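Local coordinates for protein orotidine 5'-phosphate decarboxylase (Pyrococcus horikoshii, PDB 2CZD) that probably catalyses the decarboxylation of orotidine 5'-monophosphate to UMP, the last step of de novo UMP biosynthesis, as a homodimer, at residues G37-E49 / A71-I83. Residues are numbered along the deposited sequence; the frame is centred on the assembly and turned at random.
Sequences GSGVDIIRRLKEE and ARKVFGAGADYVI
Ala77 fits its methyl between Val40, just ahead of helix 41-50, and Ile43 within it, with CB 3.8 Å from Val40 CG2 and 4.1 Å from Ile43 CB. Ile43 sets CG2, anti to the backbone N, on the turn, 3.5 Å from Ala79 N, while CD1 touches Val74 CG1, the two side chains crossing at about a right angle. Val74 also leans on Ala56, extending this apolar strip to strand 53-60. On the outer flank Val40 CG1 meets Lys73 CE, and Lys73 packs on Leu36 of the second subunit. Gly78, at positive phi, follows helix 64-76 in a Schellman motif; lacking a side chain, it lets helix 41-50 close in (Arg44 CA to Gly78 CA 5.1 Å). Arg44 bends over the turn with Ala77 O over one guanidinium face, offset toward its rim, and gives a weak bond from NH2 to Gly76 O (2.8 Å, 124°). Lys47, curled by three bends, brings NZ to Gly78 O in the carbonyl plane (2.8 Å) and to the syn side of Asp80 OD2 (2.8 Å), 28° out of the carboxylate plane. Ile54 N also binds OD2, tying this salt bridge to the neighbouring strand. Neighbouring TIM-barrel helices thus join through an apolar strip and two basic side chains, Arg44 and Lys47, which probably offset the partial negative charge of carbonyls at and just after the C-terminal turn of helix 64-76.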
# COMPACT_ATOMS: atom_id res chain seq x y z
N GLY B 37 -2.03 -6.69 12.88
CA GLY B 37 -2.31 -7.06 14.26
C GLY B 37 -2.45 -8.55 14.52
O GLY B 37 -2.03 -9.02 15.58
N SER B 38 -3.02 -9.27 13.57
CA SER B 38 -3.26 -10.71 13.71
C SER B 38 -2.40 -11.64 12.86
O SER B 38 -2.46 -12.86 13.02
CB SER B 38 -4.72 -11.04 13.43
OG SER B 38 -5.57 -10.36 14.35
N GLY B 39 -1.57 -11.07 11.97
CA GLY B 39 -0.77 -11.90 11.08
C GLY B 39 -1.59 -12.18 9.82
O GLY B 39 -2.83 -12.17 9.86
N VAL B 40 -0.91 -12.40 8.70
CA VAL B 40 -1.61 -12.68 7.46
C VAL B 40 -2.46 -13.96 7.58
O VAL B 40 -3.44 -14.14 6.86
CB VAL B 40 -0.61 -12.80 6.27
CG1 VAL B 40 0.27 -14.03 6.43
CG2 VAL B 40 -1.37 -12.82 4.94
N ASP B 41 -2.10 -14.85 8.51
CA ASP B 41 -2.88 -16.08 8.68
C ASP B 41 -4.32 -15.83 9.15
O ASP B 41 -5.13 -16.77 9.17
CB ASP B 41 -2.20 -17.04 9.66
CG ASP B 41 -1.05 -17.79 9.03
OD1 ASP B 41 -1.20 -18.25 7.88
OD2 ASP B 41 0.01 -17.95 9.68
N ILE B 42 -4.65 -14.60 9.54
CA ILE B 42 -6.02 -14.30 9.95
C ILE B 42 -6.88 -14.56 8.71
O ILE B 42 -8.07 -14.90 8.80
CB ILE B 42 -6.19 -12.81 10.42
CG1 ILE B 42 -7.60 -12.56 10.95
CG2 ILE B 42 -5.96 -11.83 9.27
CD1 ILE B 42 -7.95 -13.34 12.19
N ILE B 43 -6.29 -14.38 7.54
CA ILE B 43 -7.05 -14.61 6.31
C ILE B 43 -7.40 -16.10 6.17
O ILE B 43 -8.52 -16.44 5.81
CB ILE B 43 -6.26 -14.14 5.07
CG1 ILE B 43 -6.16 -12.62 5.08
CG2 ILE B 43 -6.94 -14.60 3.80
CD1 ILE B 43 -5.19 -12.07 4.04
N ARG B 44 -6.44 -16.98 6.46
CA ARG B 44 -6.71 -18.41 6.34
C ARG B 44 -7.67 -18.84 7.43
O ARG B 44 -8.55 -19.68 7.19
CB ARG B 44 -5.43 -19.25 6.41
CG ARG B 44 -5.67 -20.77 6.32
CD ARG B 44 -6.27 -21.22 4.96
NE ARG B 44 -5.34 -21.08 3.84
CZ ARG B 44 -5.69 -21.14 2.55
NH1 ARG B 44 -6.96 -21.34 2.22
NH2 ARG B 44 -4.78 -20.99 1.60
N ARG B 45 -7.52 -18.28 8.62
CA ARG B 45 -8.41 -18.64 9.72
C ARG B 45 -9.84 -18.28 9.32
O ARG B 45 -10.77 -19.08 9.48
CB ARG B 45 -8.04 -17.88 11.00
CG ARG B 45 -6.66 -18.19 11.54
CD ARG B 45 -6.31 -17.23 12.68
NE ARG B 45 -7.33 -17.27 13.71
CZ ARG B 45 -7.35 -16.48 14.79
NH1 ARG B 45 -6.39 -15.58 14.98
NH2 ARG B 45 -8.32 -16.62 15.68
N LEU B 46 -10.02 -17.07 8.78
CA LEU B 46 -11.33 -16.62 8.35
C LEU B 46 -11.87 -17.53 7.23
O LEU B 46 -13.04 -17.92 7.26
CB LEU B 46 -11.27 -15.16 7.86
CG LEU B 46 -11.18 -14.04 8.91
CD1 LEU B 46 -10.76 -12.72 8.25
CD2 LEU B 46 -12.53 -13.90 9.62
N LYS B 47 -11.02 -17.88 6.28
CA LYS B 47 -11.47 -18.74 5.19
C LYS B 47 -11.91 -20.11 5.71
O LYS B 47 -12.95 -20.63 5.31
CB LYS B 47 -10.36 -18.92 4.13
CG LYS B 47 -10.74 -19.84 2.97
CD LYS B 47 -12.05 -19.39 2.30
CE LYS B 47 -11.94 -18.01 1.63
NZ LYS B 47 -11.07 -18.05 0.42
N GLU B 48 -11.12 -20.69 6.61
CA GLU B 48 -11.45 -22.00 7.16
C GLU B 48 -12.68 -21.97 8.06
O GLU B 48 -13.51 -22.89 8.04
CB GLU B 48 -10.25 -22.55 7.94
CG GLU B 48 -9.04 -22.89 7.07
CD GLU B 48 -9.27 -24.11 6.20
OE1 GLU B 48 -9.81 -25.13 6.71
OE2 GLU B 48 -8.91 -24.07 5.00
N GLU B 49 -12.80 -20.91 8.85
CA GLU B 49 -13.92 -20.76 9.79
C GLU B 49 -15.27 -20.38 9.20
O GLU B 49 -16.30 -20.81 9.71
CB GLU B 49 -13.56 -19.73 10.86
CG GLU B 49 -12.52 -20.18 11.86
CD GLU B 49 -13.06 -21.24 12.79
OE1 GLU B 49 -14.07 -20.97 13.46
OE2 GLU B 49 -12.48 -22.35 12.83
N ALA B 71 1.07 -10.21 -3.33
CA ALA B 71 -0.10 -10.95 -3.83
C ALA B 71 0.06 -12.46 -3.62
O ALA B 71 -0.88 -13.15 -3.20
CB ALA B 71 -0.30 -10.65 -5.32
N ARG B 72 1.25 -12.96 -3.91
CA ARG B 72 1.52 -14.38 -3.74
C ARG B 72 1.25 -14.81 -2.30
O ARG B 72 0.60 -15.82 -2.08
CB ARG B 72 2.97 -14.68 -4.12
CG ARG B 72 3.37 -16.15 -4.07
CD ARG B 72 4.65 -16.35 -4.86
NE ARG B 72 5.53 -17.35 -4.27
CZ ARG B 72 5.30 -18.65 -4.28
NH1 ARG B 72 4.21 -19.14 -4.87
NH2 ARG B 72 6.16 -19.48 -3.70
N LYS B 73 1.74 -14.03 -1.34
CA LYS B 73 1.53 -14.35 0.08
C LYS B 73 0.06 -14.23 0.51
O LYS B 73 -0.47 -15.10 1.22
CB LYS B 73 2.37 -13.40 0.94
CG LYS B 73 2.37 -13.68 2.42
CD LYS B 73 3.24 -14.90 2.73
CE LYS B 73 3.40 -15.10 4.23
NZ LYS B 73 4.23 -16.32 4.49
N VAL B 74 -0.60 -13.16 0.09
CA VAL B 74 -1.99 -12.91 0.47
C VAL B 74 -2.99 -13.84 -0.22
O VAL B 74 -3.89 -14.36 0.44
CB VAL B 74 -2.30 -11.41 0.24
CG1 VAL B 74 -3.75 -11.10 0.53
CG2 VAL B 74 -1.42 -10.57 1.15
N PHE B 75 -2.86 -14.06 -1.53
CA PHE B 75 -3.76 -15.02 -2.19
C PHE B 75 -3.43 -16.38 -1.59
O PHE B 75 -4.31 -17.23 -1.39
CB PHE B 75 -3.52 -15.07 -3.70
CG PHE B 75 -4.12 -13.90 -4.46
CD1 PHE B 75 -5.48 -13.60 -4.36
CD2 PHE B 75 -3.33 -13.15 -5.32
CE1 PHE B 75 -6.05 -12.56 -5.13
CE2 PHE B 75 -3.88 -12.12 -6.08
CZ PHE B 75 -5.24 -11.82 -5.99
N GLY B 76 -2.15 -16.59 -1.31
CA GLY B 76 -1.68 -17.83 -0.71
C GLY B 76 -2.32 -18.16 0.63
O GLY B 76 -2.58 -19.32 0.96
N ALA B 77 -2.61 -17.12 1.40
CA ALA B 77 -3.23 -17.27 2.72
C ALA B 77 -4.73 -17.47 2.63
O ALA B 77 -5.38 -17.78 3.63
CB ALA B 77 -2.90 -16.04 3.58
N GLY B 78 -5.30 -17.28 1.44
CA GLY B 78 -6.73 -17.50 1.29
C GLY B 78 -7.55 -16.37 0.70
O GLY B 78 -8.76 -16.53 0.52
N ALA B 79 -6.93 -15.23 0.40
CA ALA B 79 -7.69 -14.14 -0.21
C ALA B 79 -8.20 -14.55 -1.57
O ALA B 79 -7.51 -15.26 -2.31
CB ALA B 79 -6.82 -12.86 -0.36
N ASP B 80 -9.40 -14.10 -1.90
CA ASP B 80 -10.00 -14.37 -3.20
C ASP B 80 -9.83 -13.18 -4.13
O ASP B 80 -9.83 -13.34 -5.34
CB ASP B 80 -11.48 -14.70 -3.04
CG ASP B 80 -11.69 -15.99 -2.30
OD1 ASP B 80 -11.44 -17.07 -2.90
OD2 ASP B 80 -12.08 -15.91 -1.13
N TYR B 81 -9.70 -11.98 -3.56
CA TYR B 81 -9.52 -10.76 -4.36
C TYR B 81 -8.57 -9.83 -3.66
O TYR B 81 -8.54 -9.77 -2.43
CB TYR B 81 -10.83 -9.97 -4.55
CG TYR B 81 -12.01 -10.78 -5.01
CD1 TYR B 81 -12.79 -11.47 -4.08
CD2 TYR B 81 -12.32 -10.90 -6.36
CE1 TYR B 81 -13.87 -12.26 -4.49
CE2 TYR B 81 -13.40 -11.70 -6.79
CZ TYR B 81 -14.15 -12.37 -5.84
OH TYR B 81 -15.17 -13.21 -6.26
N VAL B 82 -7.80 -9.07 -4.44
CA VAL B 82 -6.91 -8.08 -3.84
C VAL B 82 -7.23 -6.75 -4.50
O VAL B 82 -7.36 -6.67 -5.73
CB VAL B 82 -5.40 -8.41 -4.12
CG1 VAL B 82 -4.53 -7.23 -3.75
CG2 VAL B 82 -4.97 -9.64 -3.31
N ILE B 83 -7.40 -5.71 -3.67
CA ILE B 83 -7.64 -4.36 -4.18
C ILE B 83 -6.29 -3.72 -4.52
O ILE B 83 -5.37 -3.68 -3.69
CB ILE B 83 -8.41 -3.50 -3.16
CG1 ILE B 83 -9.80 -4.11 -2.98
CG2 ILE B 83 -8.52 -2.03 -3.63
CD1 ILE B 83 -10.70 -3.40 -1.94
O HOH W 1 -13.10 -19.11 -2.06